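Local coordinates for BF1531-like N-terminal domain-containing protein (Bacteroides fragilis, PDB 3SLR), which is of unknown function but binds magnesium through a phosphatase-like domain and may hydrolyse ester bonds, its N-terminal part alone being present here, at residues R11-D16 with A39-G44; E52-E57 with E62-D67; H87-K92 with N102-D107; S189-V192 with I196-S199. All blocks are in the same frame, centred on the assembly; numbering follows the deposited sequence.

Contact 1 of 4, residues R11-D16 with A39-G44; sequences RATKQD and AIKGEG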
loop_
_atom_site.group_PDB
_atom_site.type_symbol
_atom_site.label_atom_id
_atom_site.label_comp_id
_atom_site.label_asym_id
_atom_site.label_seq_id
_atom_site.Cartn_x
_atom_site.Cartn_y
_atom_site.Cartn_z
ATOM N N ARG A 11 -9.932 19.603 -0.220
ATOM C CA ARG A 11 -10.185 20.495 0.909
ATOM C C ARG A 11 -8.936 20.659 1.766
ATOM O O ARG A 11 -8.641 21.758 2.239
ATOM C CB ARG A 11 -11.330 19.959 1.769
ATOM C CG ARG A 11 -11.665 20.802 2.986
ATOM C CD ARG A 11 -12.673 20.080 3.868
ATOM N NE ARG A 11 -12.113 18.866 4.468
ATOM C CZ ARG A 11 -12.830 17.807 4.842
ATOM N NH1 ARG A 11 -14.147 17.798 4.674
ATOM N NH2 ARG A 11 -12.232 16.750 5.381
ATOM N N ALA A 12 -8.204 19.569 1.974
ATOM C CA ALA A 12 -6.988 19.630 2.781
ATOM C C ALA A 12 -5.913 20.538 2.174
ATOM O O ALA A 12 -5.083 21.096 2.901
ATOM C CB ALA A 12 -6.431 18.224 3.045
ATOM N N THR A 13 -5.917 20.702 0.853
ATOM C CA THR A 13 -4.897 21.540 0.215
ATOM C C THR A 13 -5.069 23.010 0.599
ATOM O O THR A 13 -4.188 23.835 0.344
ATOM C CB THR A 13 -4.861 21.402 -1.329
ATOM O OG1 THR A 13 -6.048 21.964 -1.902
ATOM C CG2 THR A 13 -4.724 19.945 -1.748
ATOM N N LYS A 14 -6.204 23.325 1.213
ATOM C CA LYS A 14 -6.508 24.692 1.634
ATOM C C LYS A 14 -6.134 24.932 3.095
ATOM O O LYS A 14 -6.174 26.068 3.573
ATOM C CB LYS A 14 -7.996 24.984 1.441
ATOM C CG LYS A 14 -8.519 24.731 0.036
ATOM C CD LYS A 14 -8.511 25.995 -0.797
ATOM C CE LYS A 14 -9.348 25.832 -2.057
ATOM N NZ LYS A 14 -8.722 24.897 -3.035
ATOM N N GLN A 15 -5.775 23.863 3.804
ATOM C CA GLN A 15 -5.442 23.944 5.229
ATOM C C GLN A 15 -4.214 24.805 5.503
ATOM O O GLN A 15 -3.394 25.037 4.610
ATOM C CB GLN A 15 -5.212 22.542 5.812
ATOM C CG GLN A 15 -6.481 21.745 6.072
ATOM C CD GLN A 15 -6.206 20.398 6.721
ATOM O OE1 GLN A 15 -5.154 20.187 7.331
ATOM N NE2 GLN A 15 -7.153 19.476 6.588
ATOM N N ASP A 16 -4.090 25.270 6.748
ATOM C CA ASP A 16 -2.903 26.005 7.180
ATOM C C ASP A 16 -1.714 25.068 7.299
ATOM O O ASP A 16 -1.743 24.096 8.053
ATOM C CB ASP A 16 -3.142 26.728 8.510
ATOM C CG ASP A 16 -3.437 28.204 8.323
ATOM O OD1 ASP A 16 -4.185 28.543 7.380
ATOM O OD2 ASP A 16 -2.913 29.026 9.109
ATOM N N ALA A 39 -4.638 15.494 -5.412
ATOM C CA ALA A 39 -4.801 14.364 -4.504
ATOM C C ALA A 39 -3.531 14.060 -3.724
ATOM O O ALA A 39 -3.572 13.868 -2.516
ATOM C CB ALA A 39 -5.265 13.130 -5.269
ATOM N N ILE A 40 -2.396 14.014 -4.409
ATOM C CA ILE A 40 -1.120 13.785 -3.719
ATOM C C ILE A 40 -0.794 14.880 -2.699
ATOM O O ILE A 40 -0.349 14.598 -1.575
ATOM C CB ILE A 40 0.046 13.653 -4.719
ATOM C CG1 ILE A 40 -0.069 12.309 -5.444
ATOM C CG2 ILE A 40 1.396 13.775 -3.989
ATOM C CD1 ILE A 40 0.853 12.149 -6.632
ATOM N N LYS A 41 -1.014 16.129 -3.091
ATOM C CA LYS A 41 -0.705 17.254 -2.218
ATOM C C LYS A 41 -1.588 17.222 -0.964
ATOM O O LYS A 41 -1.095 17.343 0.159
ATOM C CB LYS A 41 -0.858 18.570 -2.984
ATOM C CG LYS A 41 -0.520 19.806 -2.158
ATOM C CD LYS A 41 -0.466 21.043 -3.054
ATOM C CE LYS A 41 -0.059 22.275 -2.262
ATOM N NZ LYS A 41 -0.990 22.506 -1.126
ATOM N N GLY A 42 -2.888 17.034 -1.162
ATOM C CA GLY A 42 -3.823 16.939 -0.054
ATOM C C GLY A 42 -3.578 15.735 0.849
ATOM O O GLY A 42 -3.660 15.839 2.074
ATOM N N GLU A 43 -3.292 14.583 0.245
ATOM C CA GLU A 43 -2.972 13.384 1.016
ATOM C C GLU A 43 -1.737 13.633 1.887
ATOM O O GLU A 43 -1.707 13.260 3.060
ATOM C CB GLU A 43 -2.743 12.191 0.077
ATOM C CG GLU A 43 -2.510 10.870 0.793
ATOM C CD GLU A 43 -3.796 10.120 1.099
ATOM O OE1 GLU A 43 -4.661 10.019 0.200
ATOM O OE2 GLU A 43 -3.934 9.612 2.231
ATOM N N GLY A 44 -0.728 14.287 1.316
ATOM C CA GLY A 44 0.494 14.569 2.043
ATOM C C GLY A 44 0.235 15.468 3.245
ATOM O O GLY A 44 0.774 15.247 4.330
#

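Contact 2 of 4, residues E52-E57 with E62-D67; sequences ELWEAE and ERQIMD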
loop_
_atom_site.group_PDB
_atom_site.type_symbol
_atom_site.label_atom_id
_atom_site.label_comp_id
_atom_site.label_asym_id
_atom_site.label_seq_id
_atom_site.Cartn_x
_atom_site.Cartn_y
_atom_site.Cartn_z
ATOM N N GLU A 52 5.099 20.827 -1.458
ATOM C CA GLU A 52 5.193 21.772 -2.560
ATOM C C GLU A 52 5.243 20.949 -3.837
ATOM O O GLU A 52 6.244 20.288 -4.126
ATOM C CB GLU A 52 6.435 22.666 -2.445
ATOM C CG GLU A 52 6.555 23.673 -3.599
ATOM C CD GLU A 52 7.839 24.498 -3.565
ATOM O OE1 GLU A 52 8.110 25.224 -4.553
ATOM O OE2 GLU A 52 8.573 24.434 -2.559
ATOM N N LEU A 53 4.160 20.982 -4.601
ATOM C CA LEU A 53 4.036 20.079 -5.745
ATOM C C LEU A 53 4.213 20.777 -7.090
ATOM O O LEU A 53 3.395 21.612 -7.481
ATOM C CB LEU A 53 2.702 19.347 -5.685
ATOM C CG LEU A 53 2.670 18.034 -6.474
ATOM C CD1 LEU A 53 1.865 17.001 -5.735
ATOM C CD2 LEU A 53 2.137 18.278 -7.883
ATOM N N TRP A 54 5.301 20.443 -7.782
ATOM C CA TRP A 54 5.532 20.928 -9.140
ATOM C C TRP A 54 5.061 19.871 -10.141
ATOM O O TRP A 54 5.410 18.702 -10.030
ATOM C CB TRP A 54 7.010 21.237 -9.375
ATOM C CG TRP A 54 7.322 21.659 -10.779
ATOM C CD1 TRP A 54 7.237 22.928 -11.296
ATOM C CD2 TRP A 54 7.776 20.821 -11.854
ATOM N NE1 TRP A 54 7.605 22.923 -12.618
ATOM C CE2 TRP A 54 7.939 21.645 -12.986
ATOM C CE3 TRP A 54 8.059 19.453 -11.970
ATOM C CZ2 TRP A 54 8.373 21.149 -14.215
ATOM C CZ3 TRP A 54 8.492 18.963 -13.194
ATOM C CH2 TRP A 54 8.640 19.807 -14.299
ATOM N N GLU A 55 4.266 20.304 -11.109
ATOM C CA GLU A 55 3.704 19.424 -12.124
ATOM C C GLU A 55 4.330 19.789 -13.453
ATOM O O GLU A 55 4.300 20.962 -13.860
ATOM C CB GLU A 55 2.207 19.698 -12.226
ATOM C CG GLU A 55 1.296 18.525 -12.084
ATOM C CD GLU A 55 -0.142 18.910 -12.398
ATOM O OE1 GLU A 55 -0.725 18.310 -13.323
ATOM O OE2 GLU A 55 -0.676 19.826 -11.727
ATOM N N ALA A 56 4.895 18.804 -14.139
ATOM C CA ALA A 56 5.378 19.026 -15.492
ATOM C C ALA A 56 4.176 19.244 -16.387
ATOM O O ALA A 56 3.072 18.776 -16.083
ATOM C CB ALA A 56 6.194 17.842 -15.983
ATOM N N GLU A 57 4.383 19.970 -17.481
ATOM C CA GLU A 57 3.333 20.140 -18.467
ATOM C C GLU A 57 2.950 18.788 -19.045
ATOM O O GLU A 57 3.716 17.825 -18.960
ATOM C CB GLU A 57 3.789 21.076 -19.582
ATOM C CG GLU A 57 4.174 22.452 -19.073
ATOM C CD GLU A 57 3.064 23.116 -18.277
ATOM O OE1 GLU A 57 1.888 23.022 -18.681
ATOM O OE2 GLU A 57 3.366 23.734 -17.235
ATOM N N GLU A 62 9.924 12.598 -20.721
ATOM C CA GLU A 62 11.251 12.465 -21.310
ATOM C C GLU A 62 11.875 13.838 -21.565
ATOM O O GLU A 62 13.047 14.060 -21.282
ATOM C CB GLU A 62 11.180 11.652 -22.603
ATOM C CG GLU A 62 10.719 10.205 -22.404
ATOM C CD GLU A 62 9.212 10.081 -22.176
ATOM O OE1 GLU A 62 8.459 11.017 -22.528
ATOM O OE2 GLU A 62 8.784 9.039 -21.643
ATOM N N ARG A 63 11.072 14.757 -22.087
ATOM C CA ARG A 63 11.525 16.112 -22.389
ATOM C C ARG A 63 12.198 16.755 -21.180
ATOM O O ARG A 63 13.294 17.307 -21.285
ATOM C CB ARG A 63 10.338 16.960 -22.860
ATOM C CG ARG A 63 10.467 18.454 -22.610
ATOM C CD ARG A 63 11.319 19.138 -23.662
ATOM N NE ARG A 63 11.440 20.572 -23.408
ATOM C CZ ARG A 63 11.959 21.443 -24.270
ATOM N NH1 ARG A 63 12.405 21.030 -25.450
ATOM N NH2 ARG A 63 12.028 22.729 -23.956
ATOM N N GLN A 64 11.544 16.671 -20.027
ATOM C CA GLN A 64 12.048 17.317 -18.817
ATOM C C GLN A 64 13.262 16.607 -18.231
ATOM O O GLN A 64 14.203 17.249 -17.767
ATOM C CB GLN A 64 10.940 17.402 -17.767
ATOM C CG GLN A 64 9.865 18.429 -18.095
ATOM C CD GLN A 64 10.381 19.855 -17.983
ATOM O OE1 GLN A 64 10.902 20.260 -16.945
ATOM N NE2 GLN A 64 10.234 20.624 -19.054
ATOM N N ILE A 65 13.233 15.277 -18.243
ATOM C CA ILE A 65 14.321 14.497 -17.667
ATOM C C ILE A 65 15.589 14.565 -18.531
ATOM O O ILE A 65 16.706 14.549 -18.008
ATOM C CB ILE A 65 13.893 13.018 -17.428
ATOM C CG1 ILE A 65 12.732 12.948 -16.426
ATOM C CG2 ILE A 65 15.062 12.178 -16.924
ATOM C CD1 ILE A 65 13.045 13.532 -15.060
HETATM N N MSE A 66 15.403 14.645 -19.846
HETATM C CA MSE A 66 16.507 14.630 -20.806
HETATM C C MSE A 66 17.215 15.980 -20.909
HETATM O O MSE A 66 18.372 16.054 -21.333
HETATM C CB MSE A 66 16.005 14.233 -22.200
HETATM C CG MSE A 66 15.330 12.870 -22.284
HETATM SE SE MSE A 66 16.514 11.373 -21.885
HETATM C CE MSE A 66 17.727 11.516 -23.414
ATOM N N ASP A 67 16.519 17.044 -20.527
ATOM C CA ASP A 67 17.054 18.402 -20.654
ATOM C C ASP A 67 17.536 18.936 -19.312
ATOM O O ASP A 67 16.726 19.306 -18.468
ATOM C CB ASP A 67 15.989 19.330 -21.237
ATOM C CG ASP A 67 16.445 20.775 -21.317
ATOM O OD1 ASP A 67 17.649 21.040 -21.116
ATOM O OD2 ASP A 67 15.591 21.646 -21.587
#

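Contact 3 of 4, residues H87-K92 with N102-D107; sequences HKLLEK and NKLADD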
loop_
_atom_site.group_PDB
_atom_site.type_symbol
_atom_site.label_atom_id
_atom_site.label_comp_id
_atom_site.label_asym_id
_atom_site.label_seq_id
_atom_site.Cartn_x
_atom_site.Cartn_y
_atom_site.Cartn_z
ATOM N N HIS A 87 -1.791 2.604 -20.708
ATOM C CA HIS A 87 -2.608 3.032 -21.832
ATOM C C HIS A 87 -1.802 3.709 -22.940
ATOM O O HIS A 87 -2.004 3.439 -24.129
ATOM C CB HIS A 87 -3.729 3.962 -21.343
ATOM C CG HIS A 87 -4.864 4.087 -22.309
ATOM N ND1 HIS A 87 -6.028 3.356 -22.187
ATOM C CD2 HIS A 87 -4.994 4.817 -23.445
ATOM C CE1 HIS A 87 -6.835 3.648 -23.192
ATOM N NE2 HIS A 87 -6.236 4.538 -23.966
ATOM N N LYS A 88 -0.901 4.600 -22.552
ATOM C CA LYS A 88 -0.102 5.340 -23.524
ATOM C C LYS A 88 1.005 4.464 -24.111
ATOM O O LYS A 88 1.368 4.619 -25.284
ATOM C CB LYS A 88 0.464 6.629 -22.906
ATOM C CG LYS A 88 -0.621 7.653 -22.542
ATOM C CD LYS A 88 -1.337 8.191 -23.796
ATOM C CE LYS A 88 -2.536 9.070 -23.412
ATOM N NZ LYS A 88 -3.160 9.719 -24.618
ATOM N N LEU A 89 1.516 3.532 -23.312
ATOM C CA LEU A 89 2.528 2.592 -23.791
ATOM C C LEU A 89 1.897 1.642 -24.817
ATOM O O LEU A 89 2.535 1.261 -25.795
ATOM C CB LEU A 89 3.139 1.796 -22.627
ATOM C CG LEU A 89 4.302 0.851 -22.985
ATOM C CD1 LEU A 89 5.536 1.644 -23.411
ATOM C CD2 LEU A 89 4.638 -0.071 -21.824
ATOM N N LEU A 90 0.642 1.266 -24.572
ATOM C CA LEU A 90 -0.129 0.437 -25.498
ATOM C C LEU A 90 -0.232 1.133 -26.851
ATOM O O LEU A 90 -0.042 0.510 -27.899
ATOM C CB LEU A 90 -1.533 0.193 -24.934
ATOM C CG LEU A 90 -2.432 -0.805 -25.662
ATOM C CD1 LEU A 90 -1.890 -2.196 -25.481
ATOM C CD2 LEU A 90 -3.863 -0.718 -25.107
ATOM N N GLU A 91 -0.520 2.436 -26.838
ATOM C CA GLU A 91 -0.562 3.185 -28.086
ATOM C C GLU A 91 0.806 3.216 -28.767
ATOM O O GLU A 91 0.914 2.998 -29.977
ATOM C CB GLU A 91 -1.085 4.604 -27.872
ATOM C CG GLU A 91 -0.975 5.427 -29.151
ATOM C CD GLU A 91 -1.760 6.719 -29.113
ATOM O OE1 GLU A 91 -1.709 7.419 -28.089
ATOM O OE2 GLU A 91 -2.419 7.039 -30.121
ATOM N N LYS A 92 1.851 3.481 -27.996
ATOM C CA LYS A 92 3.213 3.505 -28.532
ATOM C C LYS A 92 3.553 2.198 -29.244
ATOM O O LYS A 92 4.058 2.189 -30.371
ATOM C CB LYS A 92 4.207 3.786 -27.403
ATOM C CG LYS A 92 5.659 3.901 -27.821
ATOM C CD LYS A 92 6.520 4.330 -26.622
ATOM C CE LYS A 92 7.951 4.629 -27.027
ATOM N NZ LYS A 92 8.531 3.487 -27.769
ATOM N N ASN A 102 9.600 -5.479 -30.283
ATOM C CA ASN A 102 10.496 -6.373 -29.554
ATOM C C ASN A 102 11.394 -5.614 -28.588
ATOM O O ASN A 102 11.997 -6.204 -27.688
ATOM C CB ASN A 102 11.359 -7.177 -30.534
ATOM C CG ASN A 102 10.766 -8.525 -30.857
ATOM O OD1 ASN A 102 10.400 -9.281 -29.960
ATOM N ND2 ASN A 102 10.661 -8.836 -32.148
ATOM N N LYS A 103 11.474 -4.299 -28.773
ATOM C CA LYS A 103 12.336 -3.455 -27.957
ATOM C C LYS A 103 11.538 -2.561 -27.012
ATOM O O LYS A 103 12.107 -1.675 -26.380
ATOM C CB LYS A 103 13.214 -2.568 -28.852
ATOM C CG LYS A 103 14.252 -3.331 -29.662
ATOM C CD LYS A 103 15.008 -2.414 -30.604
ATOM C CE LYS A 103 15.987 -3.201 -31.467
ATOM N NZ LYS A 103 16.399 -2.438 -32.686
ATOM N N LEU A 104 10.225 -2.778 -26.923
ATOM C CA LEU A 104 9.367 -1.900 -26.117
ATOM C C LEU A 104 9.841 -1.846 -24.668
ATOM O O LEU A 104 10.139 -0.780 -24.132
ATOM C CB LEU A 104 7.907 -2.371 -26.155
ATOM C CG LEU A 104 6.893 -1.397 -25.534
ATOM C CD1 LEU A 104 6.687 -0.196 -26.441
ATOM C CD2 LEU A 104 5.572 -2.085 -25.270
ATOM N N ALA A 105 9.898 -3.003 -24.024
ATOM C CA ALA A 105 10.345 -3.054 -22.639
ATOM C C ALA A 105 11.771 -2.537 -22.480
ATOM O O ALA A 105 12.045 -1.722 -21.597
ATOM C CB ALA A 105 10.224 -4.462 -22.085
ATOM N N ASP A 106 12.678 -3.023 -23.326
ATOM C CA ASP A 106 14.085 -2.623 -23.231
ATOM C C ASP A 106 14.270 -1.107 -23.313
ATOM O O ASP A 106 15.021 -0.527 -22.536
ATOM C CB ASP A 106 14.924 -3.303 -24.316
ATOM C CG ASP A 106 15.119 -4.792 -24.065
ATOM O OD1 ASP A 106 15.059 -5.217 -22.893
ATOM O OD2 ASP A 106 15.347 -5.530 -25.051
ATOM N N ASP A 107 13.587 -0.467 -24.252
ATOM C CA ASP A 107 13.719 0.980 -24.408
ATOM C C ASP A 107 13.215 1.742 -23.182
ATOM O O ASP A 107 13.838 2.713 -22.734
ATOM C CB ASP A 107 12.977 1.467 -25.657
ATOM C CG ASP A 107 13.660 1.048 -26.954
ATOM O OD1 ASP A 107 14.830 0.599 -26.916
ATOM O OD2 ASP A 107 13.026 1.184 -28.021
HETATM O O HOH W 1 9.335 1.806 -25.189
HETATM O O HOH W 2 10.589 2.093 -27.672
#

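Contact 4 of 4, residues S189-V192 with I196-S199; sequences SVYV and IILS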
loop_
_atom_site.group_PDB
_atom_site.type_symbol
_atom_site.label_atom_id
_atom_site.label_comp_id
_atom_site.label_asym_id
_atom_site.label_seq_id
_atom_site.Cartn_x
_atom_site.Cartn_y
_atom_site.Cartn_z
ATOM N N SER A 189 -15.121 7.332 -20.326
ATOM C CA SER A 189 -15.807 8.545 -20.742
ATOM C C SER A 189 -15.034 9.791 -20.309
ATOM O O SER A 189 -14.887 10.742 -21.071
ATOM C CB SER A 189 -17.220 8.566 -20.157
ATOM O OG SER A 189 -17.975 9.620 -20.721
ATOM N N VAL A 190 -14.549 9.780 -19.074
ATOM C CA VAL A 190 -13.732 10.870 -18.565
ATOM C C VAL A 190 -12.415 10.973 -19.338
ATOM O O VAL A 190 -12.013 12.065 -19.746
ATOM C CB VAL A 190 -13.446 10.690 -17.065
ATOM C CG1 VAL A 190 -12.342 11.630 -16.618
ATOM C CG2 VAL A 190 -14.718 10.916 -16.260
ATOM N N TYR A 191 -11.750 9.838 -19.553
ATOM C CA TYR A 191 -10.481 9.839 -20.282
ATOM C C TYR A 191 -10.631 10.409 -21.693
ATOM O O TYR A 191 -9.808 11.202 -22.151
ATOM C CB TYR A 191 -9.873 8.432 -20.349
ATOM C CG TYR A 191 -8.776 8.324 -21.381
ATOM C CD1 TYR A 191 -7.525 8.881 -21.150
ATOM C CD2 TYR A 191 -8.996 7.671 -22.594
ATOM C CE1 TYR A 191 -6.514 8.793 -22.099
ATOM C CE2 TYR A 191 -7.994 7.579 -23.554
ATOM C CZ TYR A 191 -6.756 8.134 -23.300
ATOM O OH TYR A 191 -5.765 8.038 -24.247
ATOM N N VAL A 192 -11.685 10.006 -22.384
ATOM C CA VAL A 192 -11.905 10.494 -23.737
ATOM C C VAL A 192 -11.972 12.024 -23.756
ATOM O O VAL A 192 -11.401 12.680 -24.637
ATOM C CB VAL A 192 -13.172 9.846 -24.339
ATOM C CG1 VAL A 192 -13.654 10.611 -25.553
ATOM C CG2 VAL A 192 -12.890 8.387 -24.687
ATOM N N ILE A 196 -7.729 12.273 -18.441
ATOM C CA ILE A 196 -7.515 11.740 -17.097
ATOM C C ILE A 196 -7.733 10.228 -17.116
ATOM O O ILE A 196 -8.794 9.762 -17.520
ATOM C CB ILE A 196 -8.459 12.389 -16.070
ATOM C CG1 ILE A 196 -8.250 13.906 -16.043
ATOM C CG2 ILE A 196 -8.237 11.791 -14.674
ATOM C CD1 ILE A 196 -9.175 14.632 -15.083
ATOM N N ILE A 197 -6.725 9.475 -16.677
ATOM C CA ILE A 197 -6.709 8.023 -16.857
ATOM C C ILE A 197 -7.171 7.269 -15.619
ATOM O O ILE A 197 -7.486 6.083 -15.693
ATOM C CB ILE A 197 -5.298 7.518 -17.285
ATOM C CG1 ILE A 197 -5.401 6.158 -17.991
ATOM C CG2 ILE A 197 -4.343 7.468 -16.108
ATOM C CD1 ILE A 197 -5.686 6.294 -19.468
ATOM N N LEU A 198 -7.214 7.952 -14.480
ATOM C CA LEU A 198 -7.706 7.331 -13.252
ATOM C C LEU A 198 -9.114 7.820 -12.928
ATOM O O LEU A 198 -9.414 9.001 -13.070
ATOM C CB LEU A 198 -6.778 7.650 -12.074
ATOM C CG LEU A 198 -5.366 7.058 -12.141
ATOM C CD1 LEU A 198 -4.464 7.689 -11.078
ATOM C CD2 LEU A 198 -5.412 5.552 -11.981
ATOM N N SER A 199 -9.975 6.911 -12.480
ATOM C CA SER A 199 -11.333 7.291 -12.099
ATOM C C SER A 199 -11.333 8.103 -10.802
ATOM O O SER A 199 -10.370 8.083 -10.034
ATOM C CB SER A 199 -12.213 6.052 -11.937
ATOM O OG SER A 199 -11.791 5.316 -10.800
#

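Contact 1 of 4, residues R11-D16 with A39-G44
Lys41 is the first residue of 39-44 to touch 11-16. Its chain leaves helix 34-46 with CG anti to the backbone N (chi1 -179°), runs extended and bends only at the last torsion, which brings NZ to 3.8 Å from Thr13 O. That is too long for a hydrogen bond, and NZ also lies 4.0 Å from Thr13 CB, so the ammonium group rests alongside the threonine. Gly42 comes next and makes the most intimate approach. Gly42 CA and Thr13 CA are 4.7 Å apart. The Thr13 methyl CG2 sits directly on the bare helix backbone, 3.5 Å from Gly42 N. Further round the same residue, the methyl CB of Ala12 faces Gly42 O at 3.8 Å. Another face of helix 34-46, carrying Ala39, Ile40 and Glu43, packs on helix 203-217.

The threonine is presented by a type I turn from Ala12 to Gln15, closed by a bond of 3.0 Å from Gln15 N to Ala12 O. Thr13 OG1 bonds back to Lys10 O; consistent with this, OG1 sits between the backbone N and the carbonyl carbon, and CG2 is the branch that faces helix 34-46. The chemistry is therefore mainly methyl against peptide, with the lysine charge near a carbonyl probably adding a mild attraction, and the fit depends on close shape rather than on polar bonds.

Contact 2 of 4, residues E52-E57 with E62-D67
Gln64 of helix 61-66 reaches across to Trp54 near the end of strand 50-55 and to Ala56 just beyond it, and its side chain can be followed atom by atom. CB leaves the helix backbone toward the strand. CG, beside the backbone N and anti to the carbonyl carbon (chi1 -72°), meets the methyl of Ala56, with 4.3 Å between Gln64 CG and Ala56 CB. A bend at chi2 (-70°) then turns the amide from Ala56 toward CH2 and CZ2 of the indole. CD comes within 4.1 Å of Trp54 CH2, and OE1 arrives closer still, 3.5 Å from Trp54 CH2 and 3.8 Å from Trp54 CZ2. The approach is slanted, with amide and ring planes 45° apart. No hydrogen bond is made to the ring; OE1 bonds instead to the backbone N of Tyr72, in helix 71-75. That bond fixes which way the amide is turned.

The indole has further neighbours. Ala56 N stands 3.7 Å above one face of the Trp54 ring, offset toward its rim, and the ring of Phe75 meets the indole. Ala56 itself is tied by its backbone to Leu27 of the neighbouring strand.

Strand 50-55 is an edge strand of the five-stranded parallel sheet, and helices 61-66 and 71-75 belong to the connection that leads from it to strand 79-83. This packing of a connecting helix against the strand end it follows is typical of beta-alpha-beta crossovers in a flavodoxin-like sheet of order 2-1-3-4-5, consistent with the SGNH hydrolase clan to which the FkbH N-terminal domain belongs.

Contact 3 of 4, residues H87-K92 with N102-D107
Leu89 and Leu104 point at one another from two helices, and their branched ends meet tip to tip. Both side chains take the same shape, with CG anti to the backbone N (chi1 -175° in Leu89 and -171° in Leu104), which directs the branched end outward, across the gap between the helices. The ends meet at two places: Leu89 CD1 lies 3.7 Å from Leu104 CD1, and Leu104 CD2 settles 3.9 Å from the methine CG of Leu89. This reach bridges a backbone gap of 8.5 Å between the CA atoms of Leu89 and Leu104. Leu151 and Leu154 of helix 147-164 also pack on Leu89, which joins the pair to a wider apolar layer.

Lys92, one turn beyond Leu89, passes along the outer margin of this pair. Its chain is extended until the last torsion, where it bends, leaving NZ 4.3 Å from Leu104 CD1. Here the exchange becomes polar but indirect. One water accepts from Lys92 NZ at 3.2 Å and donates to Leu104 O at 2.9 Å, linking the ammonium group to the first turn of helix 104-118. A second water stands between Lys92 NZ and Asp107 OD2, though its bonds are so short in the model that its details are doubtful. The two charged atoms themselves, Lys92 NZ and Asp107 OD2, are 5.1 Å apart.

The contact thus divides into a buried hydrocarbon centre and a hydrated margin. Leucine packing joins helix 86-94 to the start of helix 104-118, while the opposite charges of Lys92 and Asp107 probably attract through solvent without forming a salt bridge.

Contact 4 of 4, residues S189-V192 with I196-S199
A short helix and the loop that folds back along it form this contact: helix 188-194 ends, the chain reverses, and residues 196-199 return past Val190 and Tyr191. The reversal is steadied by Thr194, whose OG1 bonds to both Val190 O and Ile196 N.

The closest meeting is between Tyr191 and the carbonyl of Ile196. Ile196 O lies 3.2 Å from Tyr191 CA in a CA-H...O contact, bent at 121° at the hydrogen, and 3.3 Å from Tyr191 CB. The same oxygen also reaches the edge of the tyrosine ring, in its plane, at 3.9 Å from Tyr191 CD1. Ile197 then runs beside the tyrosine. Similar first torsions, each with the next atom anti to the backbone N (Tyr191 CG, chi1 165°; Ile197 CG1, chi1 -158°), send the two side chains the same way. Ile197 CD1 ends 3.6 Å from Tyr191 CD1 and 3.7 Å from Tyr191 CE1. On the preceding residue of the helix, Val190 CG1 crosses Ile196 at a slant, 4.0 Å from Ile196 CB.

Further out, Tyr191 OH bonds to Lys88 NZ and the ring meets that of His87. Ile197 also packs on Phe83 of strand 79-83, so the loop is sandwiched between its helix and the end of the sheet.

Across the contact, aliphatic and ring carbons supply most of the packing. Between these segments the Ile196 carbonyl meets the helix through a bent CA-H...O contact, not a conventional hydrogen bond. The tyrosine serves two chemistries, its ring carbons packing against Ile197 while its hydroxyl bonds to Lys88.

Overall arrangement
All four contacts lie away from the magnesium site. Contacts 1 and 2 meet where helix 34-46 packs on strand 50-55, the element that follows it in the chain, with Ile40 against Leu53. Contacts 3 and 4 meet directly, His87 and Lys88 of the one touching Tyr191 and Ile197 of the other. Contacts 2 and 3 are largely buried, contacts 1 and 4 only partly so. Their chemistry differs accordingly: methyls on bare helix backbone in contact 1, an amide oxygen beside an indole at a sheet edge in contact 2, leucines with a watered rim in contact 3, and mixed aliphatic and aromatic packing in contact 4.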